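Local coordinates for malonyl CoA:acyl carrier protein malonyltransferase (Streptomyces coelicolor, PDB 1NM2) that probably transfers the malonyl group of malonyl-CoA to holo acyl carrier protein, yielding malonyl-ACP for fatty acid biosynthesis, at residues L117-R122 with E215-L220; L125-A130 with A207-K212; T134-S139 with A198-T203. All coordinates share one frame; numbering follows the deposited sequence.

Contacts 1 and 2 are two levels of one helix pair: both join helix 113-132 to helix 207-217, with centres about 12 Å apart. Contact 3 follows where the chain leaves helix 113-132, and joins the start of strand 136-143 to the loop that leads into helix 207-217. Its centre lies about 12 Å from that of contact 2 and about 22 Å from that of contact 1. Contacts 2 and 3 touch through Met-127 CE and Phe-201 CG, 3.6 Å apart, and both residues stand beside the bound acetate, which mimics a malonyl group. His-202 of contact 3 reaches it directly; contact 1 lies farthest from this site.

Contact 1. Residues L117-R122 with E215-L220; sequences LSLVRR and EAAKAL
Leu-119 and Leu-220 meet methyl to methyl, CD1 of Leu-119 lying 4.0 Å from CD1 of Leu-220, with the two side chains set at a slant. The same Leu-119 CD1 approaches the other helix from the side, 4.2 Å from CB of Ala-216 and equally near the backbone N of Ala-217. The CB of Leu-119 does not point at segment 215-220; with CG anti to the backbone N (chi1 -179°), the branched end swings across to it. One turn on, Arg-122 adds only its aliphatic base. CG of Arg-122 rests 3.8 Å from CB of Ala-216; beyond it the chain bends at chi2 (-66°), and the guanidinium makes no contact with segment 215-220. Ala-216 thus presents one methyl to two residues of helix 113-132, and its small side chain allows its CA to lie 6.2 Å from CA of Leu-119. No hydrogen bond crosses the contact, which is apolar packing near the surface of the acyl transferase domain. It joins the C-terminal part of helix 207-217 to helix 113-132. The chain then folds back through a type I beta turn from Ala-217 to Leu-220, with the N of Leu-220 bonded to the O of Ala-217 at 3.2 Å. The turn directs the Leu-220 side chain at Leu-119. On the outer side, Lys-218 NZ and Glu-215 OE1 form a salt bridge of 3.1 Å, the ammonium meeting the carboxylate on its syn side, somewhat out of plane. Farther out, Leu-111 packs on both leucines, and Leu-245 of helix 241-251 touches Leu-119 and Ala-217. On helix 113-132, Leu-117 and Val-120 pack instead on Val-65 of helix 57-75.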
ATOM      1  N   LEU A 117       3.935   6.601 -11.191  1.00 18.68           N
ATOM      2  CA  LEU A 117       5.289   6.280 -10.760  1.00 19.18           C
ATOM      3  C   LEU A 117       6.046   7.561 -10.420  1.00 19.31           C
ATOM      4  O   LEU A 117       6.873   7.578  -9.512  1.00 19.99           O
ATOM      5  CB  LEU A 117       6.018   5.499 -11.857  1.00 18.95           C
ATOM      6  CG  LEU A 117       5.440   4.109 -12.158  1.00 21.09           C
ATOM      7  CD1 LEU A 117       6.123   3.530 -13.376  1.00 22.24           C
ATOM      8  CD2 LEU A 117       5.626   3.186 -10.958  1.00 18.65           C
ATOM      9  N   SER A 118       5.750   8.633 -11.147  1.00 19.99           N
ATOM     10  CA  SER A 118       6.387   9.920 -10.900  1.00 21.19           C
ATOM     11  C   SER A 118       5.903  10.470  -9.561  1.00 20.85           C
ATOM     12  O   SER A 118       6.677  11.039  -8.787  1.00 21.76           O
ATOM     13  CB  SER A 118       6.045  10.905 -12.017  1.00 22.79           C
ATOM     14  OG  SER A 118       6.566  12.198 -11.733  1.00 29.78           O
ATOM     15  N   LEU A 119       4.617  10.291  -9.289  1.00 20.89           N
ATOM     16  CA  LEU A 119       4.027  10.758  -8.042  1.00 18.89           C
ATOM     17  C   LEU A 119       4.564   9.976  -6.845  1.00 17.28           C
ATOM     18  O   LEU A 119       4.896  10.556  -5.808  1.00 17.38           O
ATOM     19  CB  LEU A 119       2.505  10.606  -8.087  1.00 18.62           C
ATOM     20  CG  LEU A 119       1.757  11.083  -6.837  1.00 20.76           C
ATOM     21  CD1 LEU A 119       1.821  12.608  -6.754  1.00 20.49           C
ATOM     22  CD2 LEU A 119       0.306  10.614  -6.894  1.00 20.13           C
ATOM     23  N   VAL A 120       4.635   8.655  -6.983  1.00 17.69           N
ATOM     24  CA  VAL A 120       5.106   7.815  -5.888  1.00 17.35           C
ATOM     25  C   VAL A 120       6.614   7.951  -5.651  1.00 18.99           C
ATOM     26  O   VAL A 120       7.088   7.758  -4.530  1.00 18.86           O
ATOM     27  CB  VAL A 120       4.710   6.329  -6.114  1.00 18.83           C
ATOM     28  CG1 VAL A 120       5.592   5.691  -7.175  1.00 17.80           C
ATOM     29  CG2 VAL A 120       4.787   5.574  -4.806  1.00 19.70           C
ATOM     30  N   ARG A 121       7.365   8.288  -6.698  1.00 17.77           N
ATOM     31  CA  ARG A 121       8.808   8.486  -6.558  1.00 18.10           C
ATOM     32  C   ARG A 121       8.931   9.691  -5.611  1.00 18.18           C
ATOM     33  O   ARG A 121       9.717   9.682  -4.671  1.00 18.23           O
ATOM     34  CB  ARG A 121       9.433   8.838  -7.914  1.00 19.27           C
ATOM     35  CG  ARG A 121      10.905   8.443  -8.133  1.00 23.62           C
ATOM     36  CD  ARG A 121      11.789   8.520  -6.898  1.00 24.95           C
ATOM     37  NE  ARG A 121      13.165   8.882  -7.237  1.00 25.50           N
ATOM     38  CZ  ARG A 121      14.246   8.440  -6.597  1.00 25.75           C
ATOM     39  NH1 ARG A 121      14.129   7.603  -5.575  1.00 23.01           N
ATOM     40  NH2 ARG A 121      15.453   8.851  -6.970  1.00 27.26           N
ATOM     41  N   ARG A 122       8.132  10.724  -5.872  1.00 17.25           N
ATOM     42  CA  ARG A 122       8.132  11.928  -5.041  1.00 18.85           C
ATOM     43  C   ARG A 122       7.584  11.614  -3.648  1.00 17.05           C
ATOM     44  O   ARG A 122       8.041  12.166  -2.646  1.00 17.66           O
ATOM     45  CB  ARG A 122       7.285  13.025  -5.692  1.00 20.28           C
ATOM     46  CG  ARG A 122       7.852  13.549  -7.002  1.00 26.23           C
ATOM     47  CD  ARG A 122       9.169  14.275  -6.765  1.00 30.49           C
ATOM     48  NE  ARG A 122       9.835  14.649  -8.009  1.00 31.68           N
ATOM     49  CZ  ARG A 122      10.923  15.411  -8.067  1.00 32.56           C
ATOM     50  NH1 ARG A 122      11.463  15.881  -6.947  1.00 29.98           N
ATOM     51  NH2 ARG A 122      11.477  15.697  -9.240  1.00 32.04           N
ATOM     52  N   GLU A 215       2.963  19.470  -4.391  1.00 18.21           N
ATOM     53  CA  GLU A 215       3.623  20.147  -5.508  1.00 20.40           C
ATOM     54  C   GLU A 215       3.713  19.204  -6.704  1.00 18.41           C
ATOM     55  O   GLU A 215       3.476  19.607  -7.837  1.00 19.25           O
ATOM     56  CB  GLU A 215       5.032  20.605  -5.125  1.00 23.09           C
ATOM     57  CG  GLU A 215       5.088  21.825  -4.222  1.00 28.22           C
ATOM     58  CD  GLU A 215       4.350  23.027  -4.800  1.00 28.42           C
ATOM     59  OE1 GLU A 215       4.584  23.390  -5.973  1.00 29.80           O
ATOM     60  OE2 GLU A 215       3.535  23.618  -4.065  1.00 33.33           O
ATOM     61  N   ALA A 216       4.055  17.946  -6.449  1.00 18.20           N
ATOM     62  CA  ALA A 216       4.154  16.967  -7.526  1.00 18.44           C
ATOM     63  C   ALA A 216       2.771  16.711  -8.134  1.00 19.36           C
ATOM     64  O   ALA A 216       2.640  16.503  -9.343  1.00 18.04           O
ATOM     65  CB  ALA A 216       4.742  15.678  -7.000  1.00 17.69           C
ATOM     66  N   ALA A 217       1.743  16.731  -7.293  1.00 19.16           N
ATOM     67  CA  ALA A 217       0.377  16.496  -7.757  1.00 21.65           C
ATOM     68  C   ALA A 217      -0.107  17.596  -8.705  1.00 22.70           C
ATOM     69  O   ALA A 217      -1.101  17.417  -9.413  1.00 23.27           O
ATOM     70  CB  ALA A 217      -0.573  16.369  -6.562  1.00 20.04           C
ATOM     71  N   LYS A 218       0.596  18.728  -8.717  1.00 22.93           N
ATOM     72  CA  LYS A 218       0.236  19.853  -9.587  1.00 25.84           C
ATOM     73  C   LYS A 218       0.436  19.533 -11.064  1.00 27.44           C
ATOM     74  O   LYS A 218      -0.279  20.051 -11.922  1.00 29.07           O
ATOM     75  CB  LYS A 218       1.083  21.087  -9.267  1.00 25.82           C
ATOM     76  CG  LYS A 218       0.746  21.798  -7.975  1.00 25.25           C
ATOM     77  CD  LYS A 218       1.570  23.076  -7.868  1.00 24.64           C
ATOM     78  CE  LYS A 218       1.254  23.841  -6.600  1.00 22.08           C
ATOM     79  NZ  LYS A 218       2.068  25.078  -6.510  1.00 20.69           N
ATOM     80  N   ALA A 219       1.425  18.697 -11.355  1.00 27.85           N
ATOM     81  CA  ALA A 219       1.733  18.330 -12.732  1.00 30.03           C
ATOM     82  C   ALA A 219       0.797  17.262 -13.272  1.00 30.99           C
ATOM     83  O   ALA A 219       0.940  16.825 -14.415  1.00 31.51           O
ATOM     84  CB  ALA A 219       3.177  17.842 -12.823  1.00 30.55           C
ATOM     85  N   LEU A 220      -0.160  16.845 -12.451  1.00 31.14           N
ATOM     86  CA  LEU A 220      -1.095  15.805 -12.855  1.00 31.56           C
ATOM     87  C   LEU A 220      -2.501  16.321 -13.119  1.00 31.75           C
ATOM     88  O   LEU A 220      -2.918  17.351 -12.589  1.00 32.01           O
ATOM     89  CB  LEU A 220      -1.168  14.718 -11.777  1.00 31.43           C
ATOM     90  CG  LEU A 220       0.152  14.071 -11.353  1.00 33.24           C
ATOM     91  CD1 LEU A 220      -0.108  13.065 -10.244  1.00 32.40           C
ATOM     92  CD2 LEU A 220       0.801  13.397 -12.554  1.00 33.47           C
TER

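Contact 2. Residues L125-A130 with A207-K212; sequences LAMAEA and APAVDK
Lys-212 lies across Ala-126 and Glu-129, on the outer side of an antiparallel helix pair. The local axes of segments 125-130 and 207-212 approach to 8.2 Å, with their N-to-C directions 148° apart. Followed outward, Lys-212 begins with CB 3.9 Å from CB of Ala-126, a methyl-to-methylene contact at the base. Its chain then runs extended, and CD passes over the Ala-126 methyl toward the carboxylate of Glu-129. CE comes to 3.2 Å from OE2 of Glu-129, nearer than the charged end itself. A bend at chi4 (-63°) turns NZ aside, and the salt bridge from NZ to OE2 of Glu-129 is accordingly long, 3.6 Å. The extended Glu-129 side chain meets the lysine at about a right angle, both being exposed to solvent, so the charge pairing is probably softened. Beneath this pair the helices touch through alanines. The CA atoms of Ala-126 and Ala-209 are only 4.8 Å apart, a spacing that such small side chains allow, and CB of Ala-209 sits 3.8 Å from the carbonyl O of Ala-126. At the far end of the contact the ring of Pro-208, in the first turn of helix 207-217, sets its CG 3.7 Å from CB of Ala-130, which also packs on Met-206. The CB of Met-127 points away from segment 207-212, and its chain runs on toward the bound acetate; on the way CG of Met-127 brushes CB of Ala-209 at 4.1 Å.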
ATOM      1  N   LEU A 125      10.446   9.932  -1.632  1.00 16.99           N
ATOM      2  CA  LEU A 125      11.507  10.866  -1.290  1.00 16.47           C
ATOM      3  C   LEU A 125      11.010  11.831  -0.218  1.00 17.53           C
ATOM      4  O   LEU A 125      11.699  12.071   0.767  1.00 17.99           O
ATOM      5  CB  LEU A 125      11.945  11.651  -2.532  1.00 17.53           C
ATOM      6  CG  LEU A 125      12.662  10.858  -3.635  1.00 20.59           C
ATOM      7  CD1 LEU A 125      12.680  11.659  -4.925  1.00 22.60           C
ATOM      8  CD2 LEU A 125      14.080  10.522  -3.189  1.00 23.71           C
ATOM      9  N   ALA A 126       9.804  12.366  -0.402  1.00 17.16           N
ATOM     10  CA  ALA A 126       9.231  13.316   0.549  1.00 18.04           C
ATOM     11  C   ALA A 126       9.065  12.744   1.949  1.00 18.34           C
ATOM     12  O   ALA A 126       9.332  13.427   2.937  1.00 18.68           O
ATOM     13  CB  ALA A 126       7.877  13.828   0.037  1.00 16.79           C
ATOM     14  N   MET A 127       8.606  11.499   2.038  1.00 18.57           N
ATOM     15  CA  MET A 127       8.414  10.864   3.339  1.00 18.59           C
ATOM     16  C   MET A 127       9.762  10.533   3.988  1.00 17.92           C
ATOM     17  O   MET A 127       9.900  10.578   5.207  1.00 15.47           O
ATOM     18  CB  MET A 127       7.543   9.609   3.182  1.00 17.51           C
ATOM     19  CG  MET A 127       6.101   9.948   2.774  1.00 17.43           C
ATOM     20  SD  MET A 127       5.009   8.545   2.458  1.00 17.21           S
ATOM     21  CE  MET A 127       4.569   8.102   4.142  1.00 15.48           C
ATOM     22  N   ALA A 128      10.760  10.221   3.169  1.00 18.69           N
ATOM     23  CA  ALA A 128      12.087   9.927   3.700  1.00 19.08           C
ATOM     24  C   ALA A 128      12.643  11.209   4.312  1.00 18.83           C
ATOM     25  O   ALA A 128      13.150  11.208   5.436  1.00 17.69           O
ATOM     26  CB  ALA A 128      13.004   9.435   2.591  1.00 18.44           C
ATOM     27  N   GLU A 129      12.524  12.305   3.566  1.00 20.79           N
ATOM     28  CA  GLU A 129      13.014  13.607   4.011  1.00 21.64           C
ATOM     29  C   GLU A 129      12.317  14.076   5.289  1.00 21.23           C
ATOM     30  O   GLU A 129      12.958  14.607   6.199  1.00 20.34           O
ATOM     31  CB  GLU A 129      12.821  14.641   2.899  1.00 23.64           C
ATOM     32  CG  GLU A 129      13.691  14.381   1.687  1.00 25.19           C
ATOM     33  CD  GLU A 129      13.513  15.418   0.595  1.00 28.98           C
ATOM     34  OE1 GLU A 129      14.404  15.514  -0.271  1.00 31.23           O
ATOM     35  OE2 GLU A 129      12.485  16.129   0.589  1.00 30.13           O
ATOM     36  N   ALA A 130      11.007  13.872   5.359  1.00 19.53           N
ATOM     37  CA  ALA A 130      10.244  14.257   6.540  1.00 20.09           C
ATOM     38  C   ALA A 130      10.704  13.444   7.752  1.00 19.45           C
ATOM     39  O   ALA A 130      10.858  13.973   8.853  1.00 19.05           O
ATOM     40  CB  ALA A 130       8.758  14.026   6.291  1.00 21.13           C
ATOM     41  N   ALA A 207       3.639  15.976   7.814  1.00 17.57           N
ATOM     42  CA  ALA A 207       3.082  17.233   7.323  1.00 18.19           C
ATOM     43  C   ALA A 207       3.927  17.850   6.212  1.00 19.08           C
ATOM     44  O   ALA A 207       3.391  18.296   5.197  1.00 19.10           O
ATOM     45  CB  ALA A 207       2.914  18.241   8.482  1.00 17.81           C
ATOM     46  N   PRO A 208       5.261  17.890   6.387  1.00 20.46           N
ATOM     47  CA  PRO A 208       6.093  18.475   5.331  1.00 20.27           C
ATOM     48  C   PRO A 208       6.090  17.634   4.054  1.00 20.04           C
ATOM     49  O   PRO A 208       6.389  18.142   2.976  1.00 17.58           O
ATOM     50  CB  PRO A 208       7.475  18.571   5.984  1.00 21.23           C
ATOM     51  CG  PRO A 208       7.472  17.451   6.964  1.00 23.14           C
ATOM     52  CD  PRO A 208       6.080  17.496   7.549  1.00 21.31           C
ATOM     53  N   ALA A 209       5.749  16.352   4.177  1.00 19.12           N
ATOM     54  CA  ALA A 209       5.688  15.466   3.016  1.00 18.94           C
ATOM     55  C   ALA A 209       4.434  15.802   2.197  1.00 18.93           C
ATOM     56  O   ALA A 209       4.416  15.651   0.975  1.00 19.85           O
ATOM     57  CB  ALA A 209       5.661  13.997   3.465  1.00 18.33           C
ATOM     58  N   VAL A 210       3.383  16.258   2.874  1.00 19.42           N
ATOM     59  CA  VAL A 210       2.147  16.638   2.192  1.00 17.49           C
ATOM     60  C   VAL A 210       2.439  17.829   1.281  1.00 18.03           C
ATOM     61  O   VAL A 210       2.028  17.855   0.117  1.00 15.50           O
ATOM     62  CB  VAL A 210       1.041  17.050   3.196  1.00 18.73           C
ATOM     63  CG1 VAL A 210      -0.188  17.558   2.444  1.00 18.16           C
ATOM     64  CG2 VAL A 210       0.668  15.867   4.080  1.00 18.14           C
ATOM     65  N   ASP A 211       3.156  18.814   1.814  1.00 18.33           N
ATOM     66  CA  ASP A 211       3.492  20.004   1.039  1.00 20.46           C
ATOM     67  C   ASP A 211       4.262  19.621  -0.224  1.00 20.42           C
ATOM     68  O   ASP A 211       3.918  20.056  -1.324  1.00 19.76           O
ATOM     69  CB  ASP A 211       4.330  20.980   1.869  1.00 21.81           C
ATOM     70  CG  ASP A 211       3.641  21.403   3.157  1.00 26.04           C
ATOM     71  OD1 ASP A 211       2.397  21.552   3.166  1.00 25.79           O
ATOM     72  OD2 ASP A 211       4.355  21.604   4.163  1.00 28.32           O
ATOM     73  N   LYS A 212       5.294  18.796  -0.065  1.00 19.85           N
ATOM     74  CA  LYS A 212       6.107  18.364  -1.197  1.00 19.31           C
ATOM     75  C   LYS A 212       5.321  17.496  -2.177  1.00 20.34           C
ATOM     76  O   LYS A 212       5.449  17.653  -3.392  1.00 19.78           O
ATOM     77  CB  LYS A 212       7.334  17.591  -0.701  1.00 21.07           C
ATOM     78  CG  LYS A 212       8.273  18.398   0.180  1.00 24.30           C
ATOM     79  CD  LYS A 212       9.401  17.521   0.718  1.00 28.85           C
ATOM     80  CE  LYS A 212      10.337  18.288   1.640  1.00 29.31           C
ATOM     81  NZ  LYS A 212      11.046  19.390   0.929  1.00 35.91           N
TER

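Contact 3. Residues T134-S139 with A198-T203; sequences TETGMS and AGAFHT. With ACY (acetic acid), chain D.
The hydroxyl of Thr-136 is held by two groups: OG1 accepts a hydrogen bond from N of Ala-200 (2.8 Å, N-H...O angle 151°) and donates to OG1 of Thr-134. A chi1 of 60° sets OG1 between the backbone N and the carbonyl carbon, while CB of Thr-136 packs 3.5 Å from CB of Ala-200. A valine here would lack the hydroxyl and would probably leave the buried N of Ala-200 without its acceptor, loosening the loop from the strand. A water accepts from N of Thr-136 and lies 2.8 Å from O of Ala-198. The backbones come close where Gly-137 and Gly-199 face each other, their CA atoms 4.0 Å apart; CA of Gly-199 also makes a nearly straight CA-H...O contact with O of Thr-136. From the strand, Met-138 brings SD 5.1 Å from the centroid of the Phe-201 ring, an oblique Met-aromatic contact, and the bend at chi3 carries CE toward O of Phe-201. His-202 makes a weak hydrogen bond from NE2 to OXT of the acetate, 3.2 Å, and presents its ring edge to the acetate methyl. NE2 is also hydrogen-bonded to Ser-98 OG and ND1 to O of Asn-254; Ser-98 and Arg-123 hydrogen-bond the acetate. This is consistent with the Ser-His active site of malonyl-CoA:ACP transacylases, Ser-98 lying in what is probably a GxSxG nucleophile elbow.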
ATOM      1  N   THR A 134      13.298  14.198  11.924  1.00 32.57           N
ATOM      2  CA  THR A 134      12.725  13.724  13.175  1.00 31.91           C
ATOM      3  C   THR A 134      13.270  12.360  13.587  1.00 31.35           C
ATOM      4  O   THR A 134      13.860  11.643  12.783  1.00 33.30           O
ATOM      5  CB  THR A 134      11.197  13.554  13.040  1.00 33.23           C
ATOM      6  OG1 THR A 134      10.916  12.379  12.262  1.00 31.78           O
ATOM      7  CG2 THR A 134      10.581  14.756  12.343  1.00 34.35           C
ATOM      8  N   GLU A 135      13.071  12.015  14.853  1.00 29.75           N
ATOM      9  CA  GLU A 135      13.458  10.710  15.370  1.00 28.94           C
ATOM     10  C   GLU A 135      12.116  10.069  15.716  1.00 26.18           C
ATOM     11  O   GLU A 135      11.635  10.165  16.847  1.00 26.01           O
ATOM     12  CB  GLU A 135      14.339  10.830  16.621  1.00 32.88           C
ATOM     13  CG  GLU A 135      15.800  11.178  16.335  1.00 37.81           C
ATOM     14  CD  GLU A 135      16.083  12.672  16.394  1.00 42.00           C
ATOM     15  OE1 GLU A 135      15.946  13.257  17.489  1.00 43.78           O
ATOM     16  OE2 GLU A 135      16.446  13.262  15.350  1.00 45.40           O
ATOM     17  N   THR A 136      11.512   9.434  14.715  1.00 23.10           N
ATOM     18  CA  THR A 136      10.204   8.802  14.852  1.00 21.16           C
ATOM     19  C   THR A 136      10.183   7.406  14.232  1.00 20.02           C
ATOM     20  O   THR A 136      11.140   6.985  13.590  1.00 20.26           O
ATOM     21  CB  THR A 136       9.128   9.641  14.142  1.00 21.80           C
ATOM     22  OG1 THR A 136       9.460   9.747  12.752  1.00 18.85           O
ATOM     23  CG2 THR A 136       9.047  11.035  14.738  1.00 19.19           C
ATOM     24  N   GLY A 137       9.076   6.697  14.413  1.00 19.16           N
ATOM     25  CA  GLY A 137       8.966   5.361  13.861  1.00 17.22           C
ATOM     26  C   GLY A 137       7.568   4.795  13.993  1.00 16.65           C
ATOM     27  O   GLY A 137       6.626   5.522  14.302  1.00 17.46           O
ATOM     28  N   MET A 138       7.438   3.496  13.740  1.00 16.40           N
ATOM     29  CA  MET A 138       6.158   2.796  13.830  1.00 17.23           C
ATOM     30  C   MET A 138       6.412   1.440  14.467  1.00 17.55           C
ATOM     31  O   MET A 138       7.455   0.826  14.232  1.00 19.79           O
ATOM     32  CB  MET A 138       5.549   2.574  12.439  1.00 15.69           C
ATOM     33  CG  MET A 138       5.391   3.817  11.591  1.00 15.72           C
ATOM     34  SD  MET A 138       4.884   3.410   9.888  1.00 20.70           S
ATOM     35  CE  MET A 138       3.119   3.357  10.071  1.00 17.61           C
ATOM     36  N   SER A 139       5.459   0.974  15.267  1.00 18.51           N
ATOM     37  CA  SER A 139       5.578  -0.326  15.917  1.00 19.23           C
ATOM     38  C   SER A 139       4.226  -1.015  15.922  1.00 19.17           C
ATOM     39  O   SER A 139       3.205  -0.386  16.184  1.00 20.11           O
ATOM     40  CB  SER A 139       6.079  -0.172  17.355  1.00 18.72           C
ATOM     41  OG  SER A 139       7.386   0.373  17.389  1.00 19.93           O
ATOM     42  N   ALA A 198      11.510   4.341   8.066  1.00 20.46           N
ATOM     43  CA  ALA A 198      12.301   5.512   8.413  1.00 20.18           C
ATOM     44  C   ALA A 198      11.667   6.424   9.458  1.00 19.99           C
ATOM     45  O   ALA A 198      12.375   7.126  10.183  1.00 19.41           O
ATOM     46  CB  ALA A 198      12.608   6.320   7.142  1.00 20.19           C
ATOM     47  N   GLY A 199      10.341   6.443   9.532  1.00 18.25           N
ATOM     48  CA  GLY A 199       9.713   7.316  10.504  1.00 17.32           C
ATOM     49  C   GLY A 199       8.243   7.061  10.778  1.00 18.36           C
ATOM     50  O   GLY A 199       7.698   6.018  10.421  1.00 17.50           O
ATOM     51  N   ALA A 200       7.610   8.032  11.429  1.00 16.41           N
ATOM     52  CA  ALA A 200       6.203   7.937  11.776  1.00 17.66           C
ATOM     53  C   ALA A 200       5.316   8.279  10.585  1.00 16.67           C
ATOM     54  O   ALA A 200       4.693   9.340  10.549  1.00 15.55           O
ATOM     55  CB  ALA A 200       5.896   8.870  12.949  1.00 14.70           C
ATOM     56  N   PHE A 201       5.266   7.379   9.606  1.00 17.31           N
ATOM     57  CA  PHE A 201       4.431   7.596   8.432  1.00 16.00           C
ATOM     58  C   PHE A 201       2.990   7.604   8.915  1.00 15.80           C
ATOM     59  O   PHE A 201       2.683   7.028   9.958  1.00 14.61           O
ATOM     60  CB  PHE A 201       4.626   6.461   7.421  1.00 18.48           C
ATOM     61  CG  PHE A 201       6.036   6.325   6.919  1.00 18.15           C
ATOM     62  CD1 PHE A 201       6.514   5.092   6.487  1.00 19.72           C
ATOM     63  CD2 PHE A 201       6.882   7.428   6.858  1.00 20.30           C
ATOM     64  CE1 PHE A 201       7.818   4.957   6.001  1.00 21.27           C
ATOM     65  CE2 PHE A 201       8.184   7.306   6.375  1.00 19.51           C
ATOM     66  CZ  PHE A 201       8.651   6.064   5.946  1.00 21.23           C
ATOM     67  N   HIS A 202       2.121   8.270   8.162  1.00 14.79           N
ATOM     68  CA  HIS A 202       0.706   8.362   8.485  1.00 16.34           C
ATOM     69  C   HIS A 202       0.381   9.064   9.799  1.00 17.77           C
ATOM     70  O   HIS A 202      -0.556   8.690  10.503  1.00 17.58           O
ATOM     71  CB  HIS A 202       0.087   6.967   8.426  1.00 17.15           C
ATOM     72  CG  HIS A 202       0.198   6.341   7.071  1.00 18.90           C
ATOM     73  ND1 HIS A 202      -0.497   6.815   5.980  1.00 17.12           N
ATOM     74  CD2 HIS A 202       1.010   5.363   6.605  1.00 17.18           C
ATOM     75  CE1 HIS A 202      -0.111   6.163   4.897  1.00 17.68           C
ATOM     76  NE2 HIS A 202       0.804   5.277   5.249  1.00 17.78           N
ATOM     77  N   THR A 203       1.162  10.100  10.097  1.00 18.55           N
ATOM     78  CA  THR A 203       0.979  10.930  11.287  1.00 19.59           C
ATOM     79  C   THR A 203       1.341  12.358  10.875  1.00 19.89           C
ATOM     80  O   THR A 203       1.864  12.587   9.775  1.00 18.58           O
ATOM     81  CB  THR A 203       1.921  10.533  12.448  1.00 18.26           C
ATOM     82  OG1 THR A 203       3.258  10.949  12.137  1.00 16.74           O
ATOM     83  CG2 THR A 203       1.886   9.033  12.684  1.00 15.62           C
TER
HETATM   84  C   ACY D 425       3.893   4.034   3.753  1.00 46.79           C
HETATM   85  O   ACY D 425       5.081   3.637   3.401  1.00 47.17           O
HETATM   86  OXT ACY D 425       3.188   4.945   3.201  1.00 46.92           O
HETATM   87  CH3 ACY D 425       3.332   3.291   4.955  1.00 45.31           C
HETATM   88  O   HOH W   1      12.826   9.092  12.062  1.00 19.44           O